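Local coordinates for acyl-CoA dehydrogenase (Geobacillus kaustophilus, PDB 2PG0), which is an FAD-dependent flavoenzyme that probably introduces a double bond at the alpha-beta position of thioester-bound acyl chains, at residues C118-P132 with Q157-V171. Sequence-based numbering, arbitrary orientation.
With FAD (flavin-adenine dinucleotide), chain C.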
loop_
_atom_site.group_PDB
_atom_site.type_symbol
_atom_site.label_atom_id
_atom_site.label_comp_id
_atom_site.label_asym_id
_atom_site.label_seq_id
_atom_site.Cartn_x
_atom_site.Cartn_y
_atom_site.Cartn_z
ATOM N N CYS A 118 -21.078 40.101 7.668
ATOM C CA CYS A 118 -20.610 38.720 7.500
ATOM C C CYS A 118 -21.712 37.720 7.857
ATOM O O CYS A 118 -21.811 36.668 7.233
ATOM C CB CYS A 118 -19.353 38.445 8.333
ATOM S SG CYS A 118 -17.883 39.347 7.773
ATOM N N VAL A 119 -22.538 38.058 8.850
ATOM C CA VAL A 119 -23.668 37.211 9.240
ATOM C C VAL A 119 -24.769 37.186 8.171
ATOM O O VAL A 119 -25.365 36.145 7.911
ATOM C CB VAL A 119 -24.255 37.624 10.622
ATOM C CG1 VAL A 119 -25.516 36.819 10.945
ATOM C CG2 VAL A 119 -23.218 37.424 11.726
ATOM N N THR A 120 -25.027 38.336 7.554
ATOM C CA THR A 120 -26.079 38.440 6.541
ATOM C C THR A 120 -25.614 37.998 5.149
ATOM O O THR A 120 -26.431 37.701 4.279
ATOM C CB THR A 120 -26.635 39.874 6.474
ATOM O OG1 THR A 120 -27.824 39.889 5.673
ATOM C CG2 THR A 120 -25.623 40.790 5.867
ATOM N N GLY A 121 -24.301 37.957 4.945
ATOM C CA GLY A 121 -23.736 37.620 3.639
ATOM C C GLY A 121 -23.556 38.811 2.715
ATOM O O GLY A 121 -23.227 38.642 1.541
ATOM N N GLU A 122 -23.776 40.014 3.243
ATOM C CA GLU A 122 -23.542 41.256 2.494
ATOM C C GLU A 122 -22.049 41.451 2.245
ATOM O O GLU A 122 -21.641 42.042 1.238
ATOM C CB GLU A 122 -24.120 42.464 3.239
ATOM C CG GLU A 122 -23.950 43.794 2.502
ATOM C CD GLU A 122 -24.756 44.947 3.100
ATOM O OE1 GLU A 122 -25.592 44.722 4.008
ATOM O OE2 GLU A 122 -24.550 46.094 2.645
ATOM N N LEU A 123 -21.244 40.960 3.181
ATOM C CA LEU A 123 -19.812 40.872 2.992
ATOM C C LEU A 123 -19.401 39.404 3.018
ATOM O O LEU A 123 -19.724 38.673 3.953
ATOM C CB LEU A 123 -19.064 41.671 4.060
ATOM C CG LEU A 123 -19.288 43.189 4.102
ATOM C CD1 LEU A 123 -18.524 43.790 5.280
ATOM C CD2 LEU A 123 -18.886 43.861 2.794
ATOM N N ILE A 124 -18.727 38.985 1.950
ATOM C CA ILE A 124 -18.165 37.648 1.840
ATOM C C ILE A 124 -16.665 37.789 2.087
ATOM O O ILE A 124 -16.051 38.735 1.608
ATOM C CB ILE A 124 -18.464 37.042 0.445
ATOM C CG1 ILE A 124 -19.983 36.846 0.283
ATOM C CG2 ILE A 124 -17.702 35.719 0.221
ATOM C CD1 ILE A 124 -20.404 36.338 -1.081
ATOM N N THR A 125 -16.091 36.856 2.841
ATOM C CA THR A 125 -14.688 36.946 3.229
ATOM C C THR A 125 -13.785 35.935 2.528
ATOM O O THR A 125 -14.238 34.890 2.048
ATOM C CB THR A 125 -14.508 36.803 4.763
ATOM O OG1 THR A 125 -15.000 35.533 5.192
ATOM C CG2 THR A 125 -15.251 37.912 5.514
ATOM N N ALA A 126 -12.494 36.259 2.509
ATOM C CA ALA A 126 -11.455 35.378 1.987
ATOM C C ALA A 126 -10.177 35.613 2.777
ATOM O O ALA A 126 -10.030 36.630 3.458
ATOM C CB ALA A 126 -11.218 35.650 0.522
ATOM N N ILE A 127 -9.260 34.657 2.698
ATOM C CA ILE A 127 -7.955 34.813 3.330
ATOM C C ILE A 127 -6.853 34.554 2.298
ATOM O O ILE A 127 -6.925 33.579 1.536
ATOM C CB ILE A 127 -7.827 33.944 4.610
ATOM C CG1 ILE A 127 -6.508 34.244 5.335
ATOM C CG2 ILE A 127 -8.040 32.436 4.306
ATOM C CD1 ILE A 127 -6.538 33.940 6.818
ATOM N N ALA A 128 -5.867 35.453 2.258
ATOM C CA ALA A 128 -4.827 35.408 1.234
ATOM C C ALA A 128 -3.434 35.340 1.848
ATOM O O ALA A 128 -2.891 36.347 2.323
ATOM C CB ALA A 128 -4.948 36.593 0.270
ATOM N N MET A 129 -2.889 34.126 1.841
ATOM C CA MET A 129 -1.565 33.820 2.385
ATOM C C MET A 129 -0.650 33.496 1.194
ATOM O O MET A 129 0.357 34.169 0.958
ATOM C CB MET A 129 -1.624 32.587 3.314
ATOM C CG MET A 129 -2.447 32.696 4.620
ATOM S SD MET A 129 -2.595 31.101 5.510
ATOM C CE MET A 129 -4.303 30.697 5.166
ATOM N N THR A 130 -1.052 32.482 0.429
ATOM C CA THR A 130 -0.246 31.880 -0.640
ATOM C C THR A 130 0.115 32.838 -1.778
ATOM O O THR A 130 -0.716 33.627 -2.238
ATOM C CB THR A 130 -0.974 30.631 -1.201
ATOM O OG1 THR A 130 -1.327 29.776 -0.106
ATOM C CG2 THR A 130 -0.092 29.856 -2.180
ATOM N N GLU A 131 1.366 32.742 -2.230
ATOM C CA GLU A 131 1.889 33.558 -3.318
ATOM C C GLU A 131 2.499 32.656 -4.403
ATOM O O GLU A 131 2.768 31.483 -4.138
ATOM C CB GLU A 131 2.942 34.530 -2.774
ATOM C CG GLU A 131 2.417 35.441 -1.659
ATOM C CD GLU A 131 3.413 36.499 -1.238
ATOM O OE1 GLU A 131 4.573 36.446 -1.695
ATOM O OE2 GLU A 131 3.040 37.381 -0.428
ATOM N N PRO A 132 2.692 33.185 -5.633
ATOM C CA PRO A 132 3.319 32.356 -6.667
ATOM C C PRO A 132 4.608 31.679 -6.187
ATOM O O PRO A 132 4.824 30.508 -6.492
ATOM C CB PRO A 132 3.610 33.356 -7.781
ATOM C CG PRO A 132 2.498 34.363 -7.633
ATOM C CD PRO A 132 2.348 34.523 -6.151
ATOM N N GLN A 157 1.324 39.717 -4.928
ATOM C CA GLN A 157 0.400 38.859 -5.642
ATOM C C GLN A 157 0.093 37.673 -4.746
ATOM O O GLN A 157 0.985 37.119 -4.094
ATOM C CB GLN A 157 1.016 38.404 -6.968
ATOM C CG GLN A 157 0.129 37.508 -7.829
ATOM C CD GLN A 157 0.762 37.173 -9.175
ATOM O OE1 GLN A 157 1.627 37.898 -9.661
ATOM N NE2 GLN A 157 0.314 36.082 -9.788
ATOM N N LYS A 158 -1.188 37.324 -4.692
ATOM C CA LYS A 158 -1.656 36.174 -3.938
ATOM C C LYS A 158 -2.309 35.213 -4.909
ATOM O O LYS A 158 -2.894 35.634 -5.903
ATOM C CB LYS A 158 -2.642 36.603 -2.844
ATOM C CG LYS A 158 -2.034 37.511 -1.771
ATOM C CD LYS A 158 -1.025 36.761 -0.919
ATOM C CE LYS A 158 -0.475 37.617 0.197
ATOM N NZ LYS A 158 0.658 36.926 0.884
ATOM N N THR A 159 -2.204 33.920 -4.629
ATOM C CA THR A 159 -2.612 32.919 -5.602
ATOM C C THR A 159 -3.492 31.848 -4.953
ATOM O O THR A 159 -3.399 31.613 -3.746
ATOM C CB THR A 159 -1.371 32.296 -6.293
ATOM O OG1 THR A 159 -1.779 31.404 -7.343
ATOM C CG2 THR A 159 -0.541 31.544 -5.294
ATOM N N PHE A 160 -4.344 31.226 -5.770
ATOM C CA PHE A 160 -5.289 30.189 -5.324
ATOM C C PHE A 160 -6.276 30.659 -4.244
ATOM O O PHE A 160 -6.586 29.905 -3.317
ATOM C CB PHE A 160 -4.559 28.951 -4.777
ATOM C CG PHE A 160 -3.475 28.411 -5.663
ATOM C CD1 PHE A 160 -3.740 28.021 -6.969
ATOM C CD2 PHE A 160 -2.189 28.234 -5.156
ATOM C CE1 PHE A 160 -2.725 27.498 -7.781
ATOM C CE2 PHE A 160 -1.174 27.710 -5.955
ATOM C CZ PHE A 160 -1.444 27.339 -7.263
ATOM N N ILE A 161 -6.795 31.876 -4.352
ATOM C CA ILE A 161 -7.621 32.411 -3.267
ATOM C C ILE A 161 -9.084 31.961 -3.389
ATOM O O ILE A 161 -9.776 32.302 -4.349
ATOM C CB ILE A 161 -7.500 33.966 -3.155
ATOM C CG1 ILE A 161 -6.032 34.380 -2.948
ATOM C CG2 ILE A 161 -8.422 34.521 -2.030
ATOM C CD1 ILE A 161 -5.248 33.562 -1.894
ATOM N N THR A 162 -9.530 31.179 -2.412
ATOM C CA THR A 162 -10.918 30.694 -2.344
ATOM C C THR A 162 -11.839 31.910 -2.129
ATOM O O THR A 162 -11.469 32.837 -1.403
ATOM C CB THR A 162 -11.063 29.663 -1.207
ATOM O OG1 THR A 162 -10.207 28.544 -1.473
ATOM C CG2 THR A 162 -12.507 29.155 -1.080
ATOM N N ASN A 163 -13.007 31.919 -2.777
ATOM C CA ASN A 163 -13.896 33.110 -2.776
ATOM C C ASN A 163 -13.202 34.318 -3.416
ATOM O O ASN A 163 -13.525 35.473 -3.107
ATOM C CB ASN A 163 -14.347 33.488 -1.348
ATOM C CG ASN A 163 -15.206 32.419 -0.671
ATOM O OD1 ASN A 163 -15.797 31.557 -1.320
ATOM N ND2 ASN A 163 -15.294 32.501 0.651
ATOM N N GLY A 164 -12.256 34.052 -4.312
ATOM C CA GLY A 164 -11.434 35.108 -4.912
ATOM C C GLY A 164 -12.177 36.175 -5.701
ATOM O O GLY A 164 -11.736 37.323 -5.757
ATOM N N ILE A 165 -13.294 35.794 -6.322
ATOM C CA ILE A 165 -14.131 36.744 -7.063
ATOM C C ILE A 165 -15.172 37.419 -6.160
ATOM O O ILE A 165 -15.304 38.643 -6.186
ATOM C CB ILE A 165 -14.797 36.091 -8.311
ATOM C CG1 ILE A 165 -13.739 35.493 -9.251
ATOM C CG2 ILE A 165 -15.714 37.096 -9.061
ATOM C CD1 ILE A 165 -12.627 36.463 -9.681
ATOM N N HIS A 166 -15.887 36.632 -5.356
ATOM C CA HIS A 166 -16.969 37.177 -4.524
ATOM C C HIS A 166 -16.507 38.023 -3.339
ATOM O O HIS A 166 -17.228 38.924 -2.907
ATOM C CB HIS A 166 -17.882 36.062 -3.993
ATOM C CG HIS A 166 -18.927 35.607 -4.961
ATOM N ND1 HIS A 166 -19.505 36.446 -5.892
ATOM C CD2 HIS A 166 -19.524 34.401 -5.119
ATOM C CE1 HIS A 166 -20.395 35.768 -6.597
ATOM N NE2 HIS A 166 -20.429 34.526 -6.143
ATOM N N ALA A 167 -15.319 37.728 -2.807
ATOM C CA ALA A 167 -14.892 38.302 -1.529
ATOM C C ALA A 167 -14.873 39.831 -1.522
ATOM O O ALA A 167 -14.311 40.469 -2.419
ATOM C CB ALA A 167 -13.539 37.745 -1.104
ATOM N N ASP A 168 -15.509 40.394 -0.501
ATOM C CA ASP A 168 -15.592 41.838 -0.287
ATOM C C ASP A 168 -14.606 42.291 0.781
ATOM O O ASP A 168 -14.253 43.475 0.855
ATOM C CB ASP A 168 -17.010 42.204 0.154
ATOM C CG ASP A 168 -18.066 41.627 -0.760
ATOM O OD1 ASP A 168 -18.182 42.108 -1.907
ATOM O OD2 ASP A 168 -18.775 40.687 -0.329
ATOM N N LEU A 169 -14.201 41.346 1.625
ATOM C CA LEU A 169 -13.214 41.558 2.676
ATOM C C LEU A 169 -12.162 40.466 2.547
ATOM O O LEU A 169 -12.489 39.287 2.621
ATOM C CB LEU A 169 -13.856 41.438 4.062
ATOM C CG LEU A 169 -14.818 42.495 4.604
ATOM C CD1 LEU A 169 -15.110 42.166 6.060
ATOM C CD2 LEU A 169 -14.240 43.902 4.488
ATOM N N ILE A 170 -10.906 40.848 2.352
ATOM C CA ILE A 170 -9.846 39.847 2.227
ATOM C C ILE A 170 -8.807 40.059 3.331
ATOM O O ILE A 170 -8.215 41.132 3.431
ATOM C CB ILE A 170 -9.192 39.851 0.806
ATOM C CG1 ILE A 170 -10.245 39.701 -0.305
ATOM C CG2 ILE A 170 -8.163 38.730 0.677
ATOM C CD1 ILE A 170 -10.847 41.032 -0.796
ATOM N N VAL A 171 -8.617 39.047 4.174
ATOM C CA VAL A 171 -7.546 39.076 5.172
ATOM C C VAL A 171 -6.220 38.732 4.470
ATOM O O VAL A 171 -6.017 37.599 4.027
ATOM C CB VAL A 171 -7.825 38.124 6.353
ATOM C CG1 VAL A 171 -6.652 38.129 7.341
ATOM C CG2 VAL A 171 -9.141 38.507 7.065
HETATM P PA FAD C . 4.674 24.160 -2.684
HETATM O O1A FAD C . 5.502 24.806 -3.754
HETATM O O2A FAD C . 4.814 24.818 -1.334
HETATM O O5B FAD C . 5.055 22.592 -2.588
HETATM C C5B FAD C . 5.037 21.775 -3.750
HETATM C C4B FAD C . 5.248 20.325 -3.314
HETATM O O4B FAD C . 6.492 20.227 -2.638
HETATM C C3B FAD C . 4.170 19.886 -2.325
HETATM O O3B FAD C . 3.825 18.533 -2.530
HETATM C C2B FAD C . 4.852 20.003 -0.983
HETATM O O2B FAD C . 4.286 19.166 0.009
HETATM C C1B FAD C . 6.289 19.641 -1.361
HETATM N N9A FAD C . 7.228 20.138 -0.339
HETATM C C8A FAD C . 7.536 21.446 -0.050
HETATM N N7A FAD C . 8.421 21.459 0.970
HETATM C C5A FAD C . 8.679 20.183 1.335
HETATM C C6A FAD C . 9.502 19.633 2.311
HETATM N N6A FAD C . 10.128 20.430 3.183
HETATM N N1A FAD C . 9.555 18.261 2.456
HETATM C C2A FAD C . 8.809 17.431 1.639
HETATM N N3A FAD C . 8.001 17.980 0.658
HETATM C C4A FAD C . 7.934 19.337 0.517
HETATM N N1 FAD C . -4.077 29.640 -0.164
HETATM C C2 FAD C . -4.527 30.698 0.606
HETATM O O2 FAD C . -3.714 31.389 1.225
HETATM N N3 FAD C . -5.883 30.987 0.668
HETATM C C4 FAD C . -6.788 30.221 -0.040
HETATM O O4 FAD C . -7.989 30.493 0.011
HETATM C C4X FAD C . -6.334 29.143 -0.808
HETATM N N5 FAD C . -7.232 28.363 -1.520
HETATM C C5X FAD C . -6.788 27.315 -2.306
HETATM C C6 FAD C . -7.714 26.569 -3.027
HETATM C C7 FAD C . -7.281 25.507 -3.816
HETATM C C7M FAD C . -8.322 24.724 -4.565
HETATM C C8 FAD C . -5.909 25.198 -3.884
HETATM C C8M FAD C . -5.370 24.067 -4.714
HETATM C C9 FAD C . -4.989 25.952 -3.168
HETATM C C9A FAD C . -5.420 27.015 -2.368
HETATM N N10 FAD C . -4.511 27.778 -1.631
HETATM C C10 FAD C . -4.967 28.852 -0.871
HETATM C "C1'" FAD C . -3.035 27.444 -1.599
HETATM C "C2'" FAD C . -2.641 26.131 -0.900
HETATM O "O2'" FAD C . -2.683 26.210 0.510
HETATM C "C3'" FAD C . -1.225 25.793 -1.356
HETATM O "O3'" FAD C . -1.336 25.285 -2.668
HETATM C "C4'" FAD C . -0.484 24.789 -0.459
HETATM O "O4'" FAD C . -0.181 25.336 0.811
HETATM C "C5'" FAD C . 0.814 24.298 -1.102
HETATM O "O5'" FAD C . 1.613 25.385 -1.531
HETATM P P FAD C . 2.159 25.402 -3.041
HETATM O O1P FAD C . 1.024 25.192 -4.011
HETATM O O2P FAD C . 2.894 26.687 -3.301
HETATM O O3P FAD C . 3.134 24.117 -3.158
HETATM O O HOH W 1 -9.823 32.563 0.827
HETATM O O HOH W 2 3.982 38.609 -4.018
#
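Leu123 lays its two methyls over different partners: CD1 touches Leu169 CD1, while CD2 sits 3.6 Å from Asp168 CB. Next along, Ile124 is gripped at both ends of its backbone. Its N-H points at Asp168 OD2 (2.8 Å), taking the anti lone pair of a carboxylate that is also salt-bridged to Arg44 and Arg194, and its carbonyl O receives both Asp168 N and Leu169 N. The Ile124 side chain has CG1 beside the backbone N (chi1 -65°), which carries CD1 out to His166 CB. At Thr125 the carbonyl O meets Asn163 ND2 end-on, 3.0 Å away and nearly in the amide plane. Strand 125-128, the edge strand of this sheet within the chain, then runs parallel to strand 169-171 in the beta-rich middle domain of the acyl-CoA dehydrogenase fold. Ala126 N bonds to Leu169 O, Ala126 O takes Val171 N, and Ala128 N reaches Val171 O. Ala126 CB packs tightly on Ala167 CB, 3.5 Å away; Ala128 CB touches Ile161 CD1. The end of the strand and the loop after it grip the flavin: Ile127 O accepts from FAD N3, the amides of Met129 and Thr130 both bind FAD O2, and Thr130 OG1 bonds to FAD N1 (2.8 Å), while Thr162 N bonds to FAD O4 and Thr162 OG1 to FAD N5. Thr130 O takes Thr159 N from above the carbonyl plane. Lys158, bent at chi2 (-68°), runs its chain past Ala128 CB so that NZ reaches Met129 O and, at 2.8 Å, Glu131 OE2, which Thr143 OG1 also binds; Ala173 O is a further acceptor for NZ. A methionine in its place would probably leave Glu131 without its positive mate and the Met129 carbonyl less firmly fixed beside the flavin-binding amides. Pro132 CG rests 3.5 Å from Gln157 NE2, whose amide is bonded onward to Glu217.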